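Long-range contacts in putative metalloprotease II (Bacteroides fragilis, PDB 4ON1), which probably acts as a zinc-dependent metalloendopeptidase related to fragilysin, and carries a fragilysin-type N-terminal domain ahead of its zinc-binding histidine motif: residues Q16-R24 with E42-G50; Y28-S36 with A86-I95. All coordinates share one frame; numbering follows the deposited sequence.

Contact 1 of 2, residues Q16-R24 with E42-G50; sequences QLEHVLNLR and EHTIMLQEG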
ATOM      1  N   GLN A  16      26.663  -8.535 -15.855  1.00 84.72           N
ATOM      2  CA  GLN A  16      25.916  -8.969 -14.687  1.00 85.47           C
ATOM      3  C   GLN A  16      24.430  -8.740 -14.932  1.00 76.30           C
ATOM      4  O   GLN A  16      23.617  -8.810 -14.010  1.00 82.93           O
ATOM      5  CB  GLN A  16      26.372  -8.210 -13.439  1.00 87.09           C
ATOM      6  CG  GLN A  16      27.779  -8.561 -12.976  1.00 98.15           C
ATOM      7  CD  GLN A  16      28.012 -10.056 -12.880  1.00102.17           C
ATOM      8  OE1 GLN A  16      27.238 -10.778 -12.250  1.00114.20           O
ATOM      9  NE2 GLN A  16      29.082 -10.530 -13.511  1.00 88.68           N
ATOM     10  N   LEU A  17      24.082  -8.483 -16.190  1.00 52.35           N
ATOM     11  CA  LEU A  17      22.687  -8.376 -16.597  1.00 47.26           C
ATOM     12  C   LEU A  17      22.010  -9.729 -16.704  1.00 35.92           C
ATOM     13  O   LEU A  17      22.583 -10.677 -17.246  1.00 35.35           O
ATOM     14  CB  LEU A  17      22.583  -7.642 -17.932  1.00 44.22           C
ATOM     15  CG  LEU A  17      22.636  -6.122 -17.823  1.00 51.41           C
ATOM     16  CD1 LEU A  17      22.981  -5.498 -19.159  1.00 55.33           C
ATOM     17  CD2 LEU A  17      21.292  -5.611 -17.325  1.00 47.37           C
ATOM     18  N   GLU A  18      20.770  -9.801 -16.232  1.00 29.29           N
ATOM     19  CA  GLU A  18      19.982 -11.023 -16.368  1.00 35.86           C
ATOM     20  C   GLU A  18      18.706 -10.821 -17.174  1.00 27.74           C
ATOM     21  O   GLU A  18      18.127 -11.787 -17.677  1.00 31.59           O
ATOM     22  CB  GLU A  18      19.635 -11.587 -14.988  1.00 39.36           C
ATOM     23  CG  GLU A  18      20.852 -12.042 -14.189  1.00 60.29           C
ATOM     24  CD  GLU A  18      20.478 -12.901 -12.997  1.00 71.61           C
ATOM     25  OE1 GLU A  18      19.880 -13.980 -13.204  1.00 67.68           O
ATOM     26  OE2 GLU A  18      20.788 -12.501 -11.854  1.00 82.13           O
ATOM     27  N   HIS A  19      18.253  -9.575 -17.290  1.00 24.01           N
ATOM     28  CA  HIS A  19      16.985  -9.312 -17.971  1.00 18.40           C
ATOM     29  C   HIS A  19      16.994  -7.988 -18.722  1.00 28.51           C
ATOM     30  O   HIS A  19      17.704  -7.053 -18.343  1.00 21.10           O
ATOM     31  CB  HIS A  19      15.823  -9.300 -16.967  1.00 19.77           C
ATOM     32  CG  HIS A  19      15.846 -10.437 -15.994  1.00 33.96           C
ATOM     33  ND1 HIS A  19      15.274 -11.661 -16.265  1.00 29.53           N
ATOM     34  CD2 HIS A  19      16.374 -10.535 -14.750  1.00 28.65           C
ATOM     35  CE1 HIS A  19      15.449 -12.465 -15.232  1.00 35.55           C
ATOM     36  NE2 HIS A  19      16.113 -11.807 -14.298  1.00 32.84           N
ATOM     37  N   VAL A  20      16.184  -7.912 -19.773  1.00 22.32           N
ATOM     38  CA  VAL A  20      15.875  -6.648 -20.428  1.00 23.63           C
ATOM     39  C   VAL A  20      14.376  -6.444 -20.362  1.00 26.46           C
ATOM     40  O   VAL A  20      13.607  -7.406 -20.326  1.00 24.05           O
ATOM     41  CB  VAL A  20      16.325  -6.599 -21.908  1.00 23.59           C
ATOM     42  CG1 VAL A  20      17.800  -6.911 -22.042  1.00 25.81           C
ATOM     43  CG2 VAL A  20      15.474  -7.545 -22.765  1.00 23.52           C
ATOM     44  N   LEU A  21      13.962  -5.186 -20.332  1.00 17.00           N
ATOM     45  CA  LEU A  21      12.557  -4.853 -20.214  1.00 19.01           C
ATOM     46  C   LEU A  21      12.310  -3.484 -20.819  1.00 26.36           C
ATOM     47  O   LEU A  21      12.903  -2.490 -20.393  1.00 21.99           O
ATOM     48  CB  LEU A  21      12.121  -4.894 -18.742  1.00 20.82           C
ATOM     49  CG  LEU A  21      10.636  -4.724 -18.407  1.00 23.60           C
ATOM     50  CD1 LEU A  21       9.798  -5.812 -19.068  1.00 22.43           C
ATOM     51  CD2 LEU A  21      10.432  -4.745 -16.897  1.00 21.95           C
ATOM     52  N   ASN A  22      11.457  -3.447 -21.836  1.00 18.38           N
ATOM     53  CA  ASN A  22      11.045  -2.193 -22.454  1.00 18.21           C
ATOM     54  C   ASN A  22       9.763  -1.729 -21.780  1.00 25.09           C
ATOM     55  O   ASN A  22       8.698  -2.302 -21.992  1.00 22.39           O
ATOM     56  CB  ASN A  22      10.854  -2.368 -23.966  1.00 20.28           C
ATOM     57  CG  ASN A  22      10.535  -1.059 -24.676  1.00 25.34           C
ATOM     58  OD1 ASN A  22       9.929  -0.154 -24.103  1.00 21.73           O
ATOM     59  ND2 ASN A  22      10.942  -0.959 -25.933  1.00 20.93           N
ATOM     60  N   LEU A  23       9.885  -0.693 -20.958  1.00 22.01           N
ATOM     61  CA  LEU A  23       8.778  -0.209 -20.144  1.00 21.49           C
ATOM     62  C   LEU A  23       7.608   0.308 -20.977  1.00 27.60           C
ATOM     63  O   LEU A  23       6.459   0.269 -20.534  1.00 28.20           O
ATOM     64  CB  LEU A  23       9.273   0.888 -19.193  1.00 25.13           C
ATOM     65  CG  LEU A  23      10.247   0.439 -18.095  1.00 22.92           C
ATOM     66  CD1 LEU A  23      10.926   1.633 -17.450  1.00 19.91           C
ATOM     67  CD2 LEU A  23       9.507  -0.374 -17.038  1.00 22.71           C
ATOM     68  N   ARG A  24       7.892   0.794 -22.177  1.00 22.56           N
ATOM     69  CA  ARG A  24       6.832   1.296 -23.039  1.00 27.09           C
ATOM     70  C   ARG A  24       6.002   0.170 -23.664  1.00 26.90           C
ATOM     71  O   ARG A  24       4.786   0.292 -23.802  1.00 32.38           O
ATOM     72  CB  ARG A  24       7.419   2.168 -24.152  1.00 31.96           C
ATOM     73  CG  ARG A  24       7.884   3.540 -23.706  1.00 44.73           C
ATOM     74  CD  ARG A  24       7.243   4.636 -24.546  1.00 42.53           C
ATOM     75  NE  ARG A  24       7.693   5.964 -24.134  1.00 49.97           N
ATOM     76  CZ  ARG A  24       8.506   6.735 -24.848  1.00 57.04           C
ATOM     77  NH1 ARG A  24       8.942   6.328 -26.032  1.00 53.74           N
ATOM     78  NH2 ARG A  24       8.866   7.925 -24.386  1.00 63.10           N
ATOM     79  N   GLU A  42      19.949 -11.036  -5.849  1.00 28.61           N
ATOM     80  CA  GLU A  42      19.763  -9.806  -6.600  1.00 36.75           C
ATOM     81  C   GLU A  42      19.829 -10.069  -8.109  1.00 34.64           C
ATOM     82  O   GLU A  42      20.718 -10.772  -8.585  1.00 32.01           O
ATOM     83  CB  GLU A  42      20.835  -8.799  -6.177  1.00 43.23           C
ATOM     84  CG  GLU A  42      20.821  -7.465  -6.893  1.00 61.95           C
ATOM     85  CD  GLU A  42      22.038  -6.616  -6.544  1.00 70.35           C
ATOM     86  OE1 GLU A  42      22.273  -6.374  -5.342  1.00 77.18           O
ATOM     87  OE2 GLU A  42      22.774  -6.211  -7.471  1.00 69.85           O
ATOM     88  N   HIS A  43      18.870  -9.528  -8.854  1.00 21.95           N
ATOM     89  CA  HIS A  43      18.896  -9.620 -10.314  1.00 26.70           C
ATOM     90  C   HIS A  43      19.078  -8.225 -10.883  1.00 30.78           C
ATOM     91  O   HIS A  43      18.510  -7.261 -10.373  1.00 31.00           O
ATOM     92  CB  HIS A  43      17.614 -10.252 -10.873  1.00 32.55           C
ATOM     93  CG  HIS A  43      17.538 -11.737 -10.698  1.00 37.23           C
ATOM     94  ND1 HIS A  43      17.233 -12.588 -11.739  1.00 38.65           N
ATOM     95  CD2 HIS A  43      17.727 -12.525  -9.611  1.00 39.72           C
ATOM     96  CE1 HIS A  43      17.236 -13.835 -11.303  1.00 39.59           C
ATOM     97  NE2 HIS A  43      17.533 -13.824 -10.015  1.00 41.29           N
ATOM     98  N   THR A  44      19.849  -8.119 -11.954  1.00 26.86           N
ATOM     99  CA  THR A  44      20.068  -6.823 -12.567  1.00 28.73           C
ATOM    100  C   THR A  44      19.291  -6.770 -13.870  1.00 35.49           C
ATOM    101  O   THR A  44      19.357  -7.689 -14.691  1.00 27.99           O
ATOM    102  CB  THR A  44      21.566  -6.557 -12.812  1.00 28.94           C
ATOM    103  OG1 THR A  44      22.272  -6.664 -11.569  1.00 36.73           O
ATOM    104  CG2 THR A  44      21.774  -5.161 -13.375  1.00 31.14           C
ATOM    105  N   ILE A  45      18.548  -5.684 -14.043  1.00 27.40           N
ATOM    106  CA  ILE A  45      17.659  -5.531 -15.185  1.00 28.11           C
ATOM    107  C   ILE A  45      18.010  -4.288 -15.981  1.00 30.69           C
ATOM    108  O   ILE A  45      18.200  -3.218 -15.408  1.00 22.72           O
ATOM    109  CB  ILE A  45      16.190  -5.411 -14.741  1.00 25.21           C
ATOM    110  CG1 ILE A  45      15.804  -6.562 -13.806  1.00 28.01           C
ATOM    111  CG2 ILE A  45      15.264  -5.332 -15.958  1.00 30.17           C
ATOM    112  CD1 ILE A  45      14.512  -6.312 -13.053  1.00 26.70           C
ATOM    113  N   MET A  46      18.088  -4.421 -17.299  1.00 25.36           N
ATOM    114  CA  MET A  46      18.205  -3.254 -18.153  1.00 19.64           C
ATOM    115  C   MET A  46      16.835  -2.773 -18.597  1.00 29.66           C
ATOM    116  O   MET A  46      16.098  -3.488 -19.269  1.00 22.91           O
ATOM    117  CB  MET A  46      19.062  -3.546 -19.371  1.00 20.90           C
ATOM    118  CG  MET A  46      18.849  -2.531 -20.464  1.00 39.25           C
ATOM    119  SD  MET A  46      20.360  -2.228 -21.349  1.00 73.94           S
ATOM    120  CE  MET A  46      21.241  -1.365 -20.058  1.00 28.07           C
ATOM    121  N   LEU A  47      16.499  -1.555 -18.195  1.00 24.16           N
ATOM    122  CA  LEU A  47      15.215  -0.971 -18.524  1.00 20.68           C
ATOM    123  C   LEU A  47      15.362  -0.016 -19.693  1.00 23.66           C
ATOM    124  O   LEU A  47      16.396   0.635 -19.853  1.00 20.17           O
ATOM    125  CB  LEU A  47      14.635  -0.236 -17.314  1.00 17.21           C
ATOM    126  CG  LEU A  47      14.392  -1.104 -16.081  1.00 19.99           C
ATOM    127  CD1 LEU A  47      14.066  -0.233 -14.871  1.00 24.83           C
ATOM    128  CD2 LEU A  47      13.263  -2.077 -16.359  1.00 17.64           C
ATOM    129  N   GLN A  48      14.320   0.067 -20.509  1.00 18.67           N
ATOM    130  CA  GLN A  48      14.278   1.062 -21.569  1.00 19.71           C
ATOM    131  C   GLN A  48      12.956   1.814 -21.519  1.00 23.76           C
ATOM    132  O   GLN A  48      11.885   1.212 -21.369  1.00 20.62           O
ATOM    133  CB  GLN A  48      14.464   0.426 -22.952  1.00 20.46           C
ATOM    134  CG  GLN A  48      14.228   1.416 -24.103  1.00 24.91           C
ATOM    135  CD  GLN A  48      14.383   0.798 -25.483  1.00 25.69           C
ATOM    136  OE1 GLN A  48      14.554  -0.415 -25.622  1.00 29.13           O
ATOM    137  NE2 GLN A  48      14.332   1.637 -26.513  1.00 23.73           N
ATOM    138  N   GLU A  49      13.045   3.138 -21.585  1.00 21.85           N
ATOM    139  CA  GLU A  49      11.879   3.973 -21.825  1.00 28.75           C
ATOM    140  C   GLU A  49      12.248   5.026 -22.866  1.00 23.82           C
ATOM    141  O   GLU A  49      13.014   5.949 -22.584  1.00 27.04           O
ATOM    142  CB  GLU A  49      11.386   4.617 -20.526  1.00 24.05           C
ATOM    143  CG  GLU A  49      10.045   5.331 -20.680  1.00 28.88           C
ATOM    144  CD  GLU A  49       9.444   5.755 -19.353  1.00 31.69           C
ATOM    145  OE1 GLU A  49      10.019   6.652 -18.694  1.00 37.35           O
ATOM    146  OE2 GLU A  49       8.399   5.189 -18.971  1.00 28.78           O
ATOM    147  N   GLY A  50      11.719   4.872 -24.077  1.00 24.68           N
ATOM    148  CA  GLY A  50      12.088   5.737 -25.183  1.00 23.76           C
ATOM    149  C   GLY A  50      13.571   5.644 -25.479  1.00 32.88           C
ATOM    150  O   GLY A  50      14.093   4.545 -25.673  1.00 31.53           O
TER
HETATM  151  O   HOH W   1      10.729   2.264 -25.027  1.00 24.35           O

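Contact 2 of 2, residues Y28-S36 with A86-I95; sequences YEDLAGVLS and AILSQSYATI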
ATOM      1  N   TYR A  28       1.776  -7.774 -19.263  1.00 22.52           N
ATOM      2  CA  TYR A  28       1.894  -8.619 -18.075  1.00 21.79           C
ATOM      3  C   TYR A  28       2.927  -9.734 -18.240  1.00 23.90           C
ATOM      4  O   TYR A  28       3.755  -9.946 -17.358  1.00 15.55           O
ATOM      5  CB  TYR A  28       0.540  -9.243 -17.691  1.00 14.93           C
ATOM      6  CG  TYR A  28       0.664 -10.190 -16.511  1.00 16.45           C
ATOM      7  CD1 TYR A  28       0.699  -9.705 -15.209  1.00 15.20           C
ATOM      8  CD2 TYR A  28       0.777 -11.563 -16.702  1.00 17.89           C
ATOM      9  CE1 TYR A  28       0.834 -10.563 -14.125  1.00 17.74           C
ATOM     10  CE2 TYR A  28       0.909 -12.433 -15.621  1.00 17.68           C
ATOM     11  CZ  TYR A  28       0.936 -11.924 -14.338  1.00 17.01           C
ATOM     12  OH  TYR A  28       1.064 -12.785 -13.271  1.00 19.49           O
ATOM     13  N   GLU A  29       2.882 -10.461 -19.351  1.00 15.33           N
ATOM     14  CA  GLU A  29       3.801 -11.585 -19.494  1.00 23.06           C
ATOM     15  C   GLU A  29       5.267 -11.152 -19.524  1.00 22.85           C
ATOM     16  O   GLU A  29       6.133 -11.887 -19.056  1.00 24.54           O
ATOM     17  CB  GLU A  29       3.463 -12.405 -20.740  1.00 25.52           C
ATOM     18  CG  GLU A  29       2.151 -13.175 -20.608  1.00 56.26           C
ATOM     19  CD  GLU A  29       2.167 -14.184 -19.453  1.00 80.34           C
ATOM     20  OE1 GLU A  29       1.104 -14.391 -18.822  1.00 72.73           O
ATOM     21  OE2 GLU A  29       3.234 -14.782 -19.184  1.00 91.45           O
ATOM     22  N   ASP A  30       5.550  -9.967 -20.060  1.00 17.52           N
ATOM     23  CA  ASP A  30       6.922  -9.452 -20.031  1.00 18.42           C
ATOM     24  C   ASP A  30       7.407  -9.190 -18.607  1.00 18.35           C
ATOM     25  O   ASP A  30       8.455  -9.689 -18.193  1.00 16.80           O
ATOM     26  CB  ASP A  30       7.033  -8.159 -20.827  1.00 15.09           C
ATOM     27  CG  ASP A  30       6.798  -8.364 -22.310  1.00 35.69           C
ATOM     28  OD1 ASP A  30       7.250  -9.392 -22.859  1.00 27.90           O
ATOM     29  OD2 ASP A  30       6.157  -7.487 -22.920  1.00 35.70           O
ATOM     30  N   LEU A  31       6.645  -8.392 -17.869  1.00 13.89           N
ATOM     31  CA  LEU A  31       7.047  -8.006 -16.520  1.00 19.52           C
ATOM     32  C   LEU A  31       7.018  -9.210 -15.585  1.00 22.43           C
ATOM     33  O   LEU A  31       7.964  -9.424 -14.824  1.00 17.25           O
ATOM     34  CB  LEU A  31       6.146  -6.891 -15.988  1.00 14.06           C
ATOM     35  CG  LEU A  31       6.479  -6.413 -14.573  1.00 19.80           C
ATOM     36  CD1 LEU A  31       7.980  -6.170 -14.418  1.00 11.59           C
ATOM     37  CD2 LEU A  31       5.692  -5.156 -14.241  1.00 16.50           C
ATOM     38  N   ALA A  32       5.951 -10.008 -15.658  1.00 16.19           N
ATOM     39  CA  ALA A  32       5.852 -11.205 -14.826  1.00 22.08           C
ATOM     40  C   ALA A  32       6.934 -12.219 -15.194  1.00 25.32           C
ATOM     41  O   ALA A  32       7.434 -12.946 -14.332  1.00 26.27           O
ATOM     42  CB  ALA A  32       4.457 -11.840 -14.954  1.00 23.92           C
ATOM     43  N   GLY A  33       7.293 -12.261 -16.474  1.00 23.03           N
ATOM     44  CA  GLY A  33       8.353 -13.139 -16.945  1.00 17.99           C
ATOM     45  C   GLY A  33       9.671 -12.828 -16.260  1.00 21.79           C
ATOM     46  O   GLY A  33      10.466 -13.727 -15.962  1.00 25.62           O
ATOM     47  N   VAL A  34       9.902 -11.544 -16.007  1.00 17.99           N
ATOM     48  CA  VAL A  34      11.090 -11.110 -15.271  1.00 17.35           C
ATOM     49  C   VAL A  34      10.951 -11.373 -13.765  1.00 22.69           C
ATOM     50  O   VAL A  34      11.804 -12.036 -13.159  1.00 16.38           O
ATOM     51  CB  VAL A  34      11.375  -9.609 -15.507  1.00 28.68           C
ATOM     52  CG1 VAL A  34      12.503  -9.116 -14.617  1.00 20.30           C
ATOM     53  CG2 VAL A  34      11.685  -9.346 -16.980  1.00 23.03           C
ATOM     54  N   LEU A  35       9.874 -10.868 -13.167  1.00 20.58           N
ATOM     55  CA  LEU A  35       9.709 -10.929 -11.712  1.00 18.37           C
ATOM     56  C   LEU A  35       9.610 -12.345 -11.147  1.00 20.49           C
ATOM     57  O   LEU A  35      10.103 -12.610 -10.055  1.00 17.42           O
ATOM     58  CB  LEU A  35       8.473 -10.129 -11.279  1.00 12.90           C
ATOM     59  CG  LEU A  35       8.531  -8.622 -11.551  1.00 13.24           C
ATOM     60  CD1 LEU A  35       7.286  -7.897 -11.034  1.00 10.32           C
ATOM     61  CD2 LEU A  35       9.783  -8.015 -10.951  1.00 19.04           C
ATOM     62  N   SER A  36       8.990 -13.258 -11.889  1.00 15.87           N
ATOM     63  CA  SER A  36       8.809 -14.623 -11.404  1.00 18.22           C
ATOM     64  C   SER A  36      10.122 -15.405 -11.294  1.00 28.38           C
ATOM     65  O   SER A  36      10.155 -16.467 -10.674  1.00 28.01           O
ATOM     66  CB  SER A  36       7.843 -15.384 -12.312  1.00 20.35           C
ATOM     67  OG  SER A  36       8.385 -15.527 -13.610  1.00 26.75           O
ATOM     68  N   ALA A  86       8.559  -3.368  -6.950  1.00 11.65           N
ATOM     69  CA  ALA A  86       7.722  -4.090  -7.897  1.00 13.10           C
ATOM     70  C   ALA A  86       6.812  -5.039  -7.155  1.00 17.59           C
ATOM     71  O   ALA A  86       7.080  -5.409  -6.009  1.00 17.28           O
ATOM     72  CB  ALA A  86       8.573  -4.854  -8.920  1.00 11.20           C
ATOM     73  N   ILE A  87       5.721  -5.406  -7.815  1.00 16.60           N
ATOM     74  CA  ILE A  87       4.738  -6.331  -7.270  1.00 16.08           C
ATOM     75  C   ILE A  87       4.407  -7.392  -8.304  1.00 17.19           C
ATOM     76  O   ILE A  87       4.170  -7.057  -9.459  1.00 12.12           O
ATOM     77  CB  ILE A  87       3.457  -5.582  -6.861  1.00 12.52           C
ATOM     78  CG1 ILE A  87       3.800  -4.476  -5.851  1.00 17.30           C
ATOM     79  CG2 ILE A  87       2.434  -6.538  -6.277  1.00 12.74           C
ATOM     80  CD1 ILE A  87       2.643  -3.561  -5.525  1.00 16.44           C
ATOM     81  N   LEU A  88       4.400  -8.665  -7.904  1.00 11.90           N
ATOM     82  CA  LEU A  88       3.962  -9.725  -8.806  1.00 17.61           C
ATOM     83  C   LEU A  88       2.761 -10.455  -8.246  1.00 19.52           C
ATOM     84  O   LEU A  88       2.852 -11.128  -7.222  1.00 16.34           O
ATOM     85  CB  LEU A  88       5.079 -10.740  -9.081  1.00 12.02           C
ATOM     86  CG  LEU A  88       4.591 -11.937  -9.916  1.00 19.96           C
ATOM     87  CD1 LEU A  88       4.028 -11.501 -11.271  1.00 14.20           C
ATOM     88  CD2 LEU A  88       5.701 -12.953 -10.113  1.00 16.48           C
ATOM     89  N   SER A  89       1.632 -10.303  -8.927  1.00  9.39           N
ATOM     90  CA  SER A  89       0.439 -11.077  -8.627  1.00 11.79           C
ATOM     91  C   SER A  89       0.154 -11.981  -9.807  1.00 16.80           C
ATOM     92  O   SER A  89       0.683 -11.762 -10.894  1.00 12.86           O
ATOM     93  CB  SER A  89      -0.750 -10.155  -8.359  1.00 11.63           C
ATOM     94  OG  SER A  89      -1.982 -10.841  -8.498  1.00 16.66           O
ATOM     95  N   GLN A  90      -0.688 -12.985  -9.613  1.00 14.46           N
ATOM     96  CA  GLN A  90      -1.062 -13.840 -10.728  1.00 23.57           C
ATOM     97  C   GLN A  90      -1.969 -13.106 -11.720  1.00 22.40           C
ATOM     98  O   GLN A  90      -2.115 -13.537 -12.860  1.00 17.70           O
ATOM     99  CB  GLN A  90      -1.739 -15.119 -10.219  1.00 18.82           C
ATOM    100  CG  GLN A  90      -0.763 -16.044  -9.504  1.00 25.94           C
ATOM    101  CD  GLN A  90      -1.409 -17.307  -8.983  1.00 36.04           C
ATOM    102  OE1 GLN A  90      -2.534 -17.646  -9.353  1.00 44.32           O
ATOM    103  NE2 GLN A  90      -0.687 -18.026  -8.131  1.00 27.54           N
ATOM    104  N   SER A  91      -2.546 -11.984 -11.291  1.00 12.62           N
ATOM    105  CA  SER A  91      -3.499 -11.223 -12.109  1.00 21.76           C
ATOM    106  C   SER A  91      -2.947  -9.902 -12.647  1.00 18.54           C
ATOM    107  O   SER A  91      -3.528  -9.291 -13.549  1.00 13.83           O
ATOM    108  CB  SER A  91      -4.760 -10.927 -11.299  1.00 23.25           C
ATOM    109  OG  SER A  91      -5.327 -12.123 -10.808  1.00 36.91           O
ATOM    110  N   TYR A  92      -1.856  -9.431 -12.060  1.00  9.49           N
ATOM    111  CA  TYR A  92      -1.298  -8.150 -12.457  1.00 13.34           C
ATOM    112  C   TYR A  92       0.134  -8.048 -11.953  1.00 20.47           C
ATOM    113  O   TYR A  92       0.561  -8.837 -11.113  1.00 12.88           O
ATOM    114  CB  TYR A  92      -2.147  -6.996 -11.899  1.00  8.91           C
ATOM    115  CG  TYR A  92      -2.151  -6.990 -10.392  1.00 13.28           C
ATOM    116  CD1 TYR A  92      -1.141  -6.348  -9.679  1.00 16.78           C
ATOM    117  CD2 TYR A  92      -3.135  -7.662  -9.681  1.00 14.60           C
ATOM    118  CE1 TYR A  92      -1.124  -6.358  -8.309  1.00 15.78           C
ATOM    119  CE2 TYR A  92      -3.130  -7.679  -8.304  1.00 12.09           C
ATOM    120  CZ  TYR A  92      -2.115  -7.024  -7.627  1.00 15.04           C
ATOM    121  OH  TYR A  92      -2.081  -7.035  -6.259  1.00 16.18           O
ATOM    122  N   ALA A  93       0.861  -7.054 -12.441  1.00 10.09           N
ATOM    123  CA  ALA A  93       2.188  -6.769 -11.917  1.00 13.11           C
ATOM    124  C   ALA A  93       2.426  -5.282 -12.021  1.00 17.44           C
ATOM    125  O   ALA A  93       1.797  -4.604 -12.841  1.00 15.91           O
ATOM    126  CB  ALA A  93       3.269  -7.545 -12.676  1.00  9.45           C
ATOM    127  N   THR A  94       3.301  -4.763 -11.168  1.00 11.49           N
ATOM    128  CA  THR A  94       3.597  -3.336 -11.178  1.00 14.94           C
ATOM    129  C   THR A  94       5.072  -3.101 -10.945  1.00 15.49           C
ATOM    130  O   THR A  94       5.755  -3.932 -10.358  1.00 15.52           O
ATOM    131  CB  THR A  94       2.826  -2.553 -10.079  1.00 25.98           C
ATOM    132  OG1 THR A  94       3.345  -2.907  -8.793  1.00 35.79           O
ATOM    133  CG2 THR A  94       1.330  -2.841 -10.136  1.00 24.70           C
ATOM    134  N   ILE A  95       5.540  -1.947 -11.400  1.00 17.02           N
ATOM    135  CA  ILE A  95       6.850  -1.427 -11.068  1.00 16.93           C
ATOM    136  C   ILE A  95       6.661   0.014 -10.658  1.00 26.55           C
ATOM    137  O   ILE A  95       5.927   0.755 -11.312  1.00 20.49           O
ATOM    138  CB  ILE A  95       7.844  -1.475 -12.251  1.00 28.92           C
ATOM    139  CG1 ILE A  95       8.095  -2.904 -12.719  1.00 31.58           C
ATOM    140  CG2 ILE A  95       9.175  -0.847 -11.850  1.00 32.44           C
ATOM    141  CD1 ILE A  95       9.275  -3.004 -13.672  1.00 38.60           C
TER

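Contact 1 of 2, residues Q16-R24 with E42-G50
The imidazoles of His-19 and His-43 meet rim to rim, their planes only 18° apart, and join through a nearly straight hydrogen bond between NE2 of His-19 and ND1 of His-43 (2.9 Å) in which either nitrogen could be the donor. Glu-18 crosses His-43 at about a right angle and lays its carboxylate over one face of that ring, with OE2 of Glu-18 3.5 Å above the plane of the His-43 ring. The acid thus touches the ring without a hydrogen bond to it, and its negative charge would probably favour a positive charge on one of the two imidazoles, the other accepting the bond. CG of His-19 is anti to the carbonyl carbon (chi1 -46°), which swings the ring toward His-43.

On the face bearing His-19 and Ile-45, Leu-21 and Leu-47 run side by side in the same direction, CB of Leu-21 lying 3.9 Å from CD2 of Leu-47. On the other face the amides of Asn-22 and Gln-48 stack with planes 22° apart. Gln-48 NE2 is held flat by the carbonyl of Gly-50 (NE2 to O, 3.0 Å), while Asn-22 OD1 closes an Asx turn onto Arg-24 N and also takes a bond from a water that accepts from Gly-50 N. The Arg-24 guanidinium spreads one face over CA of Gly-50; Glu-49 is drawn off to Arg-99, Arg-157 and Tyr-106.

Between the faces, backbone bonds alternate from strand to strand: Met-46 N reaches O of His-19 at 2.9 Å, and Leu-23 N reaches O of Gln-48 at 2.8 Å. Strand 43-49 also pairs antiparallel with strand 52-68. Two neighbouring parallel strands linked through helix 28-35, with Val-34 against His-19 and Ile-45, form a beta-alpha-beta crossover within the fragilysin-type N-terminal domain.

Contact 2 of 2, residues Y28-S36 with A86-I95
Tyr-28 supplies the polar bond between helix 28-35 and the hairpin of strands 84-88 and 92-99: its OH donates to O of Ser-89 at 2.6 Å, in the carbonyl plane and on a lone pair. With CG anti to the backbone N (chi1 176°), the ring swings off the helix and slides edge-on along the hairpin backbone, CE1 of Tyr-28 coming to 3.4 Å from C of Tyr-92. CB of Ala-32 lies over one face of the Tyr-28 ring, offset toward its rim.

Apolar contacts make up the rest. Both methyls of Leu-31 pack on Ile-95, CD1 of Leu-31 at 3.5 Å from CD1 of Ile-95, and CD2 of Leu-31 also lies 3.7 Å from CB of Ala-93. Leu-35 rests both methyls on Ala-86, CD1 and CD2 of Leu-35 each 3.9 Å from CB of Ala-86. Leu-88 points back at the helix, its CD1 touching CB of Ala-32 at 3.7 Å and its CD2 meeting Ser-36.

Within the segments, Ser-36 OG bonds back to O of Ala-32, and Ser-89 OG closes an ST turn while Glu-68 holds it from outside. The chemistry implies an apolar helix face seated across the hairpin, with a single hydroxyl fixing its first turn to the bend.

In the fold
The two contacts share helix 28-35: it follows strand 19-22 and precedes strand 43-49 of contact 1, and in contact 2 it lies across the hairpin 86-95. Their centres are about 13 Å apart, and mostly apolar side chains pack between them. Leu-21 touches both segments of contact 2, its CD2 lying 3.8 Å from CD1 of Leu-31 and 3.8 Å from CD1 of Ile-95. Beside it, CG1 of Val-34 is 3.8 Å from CD1 of Ile-45. Both contacts lie away from the zinc site of Asp-176, His-334, His-338 and His-344; Asp-176 as fourth ligand is consistent with an aspartate-switch latency as in fragilysin.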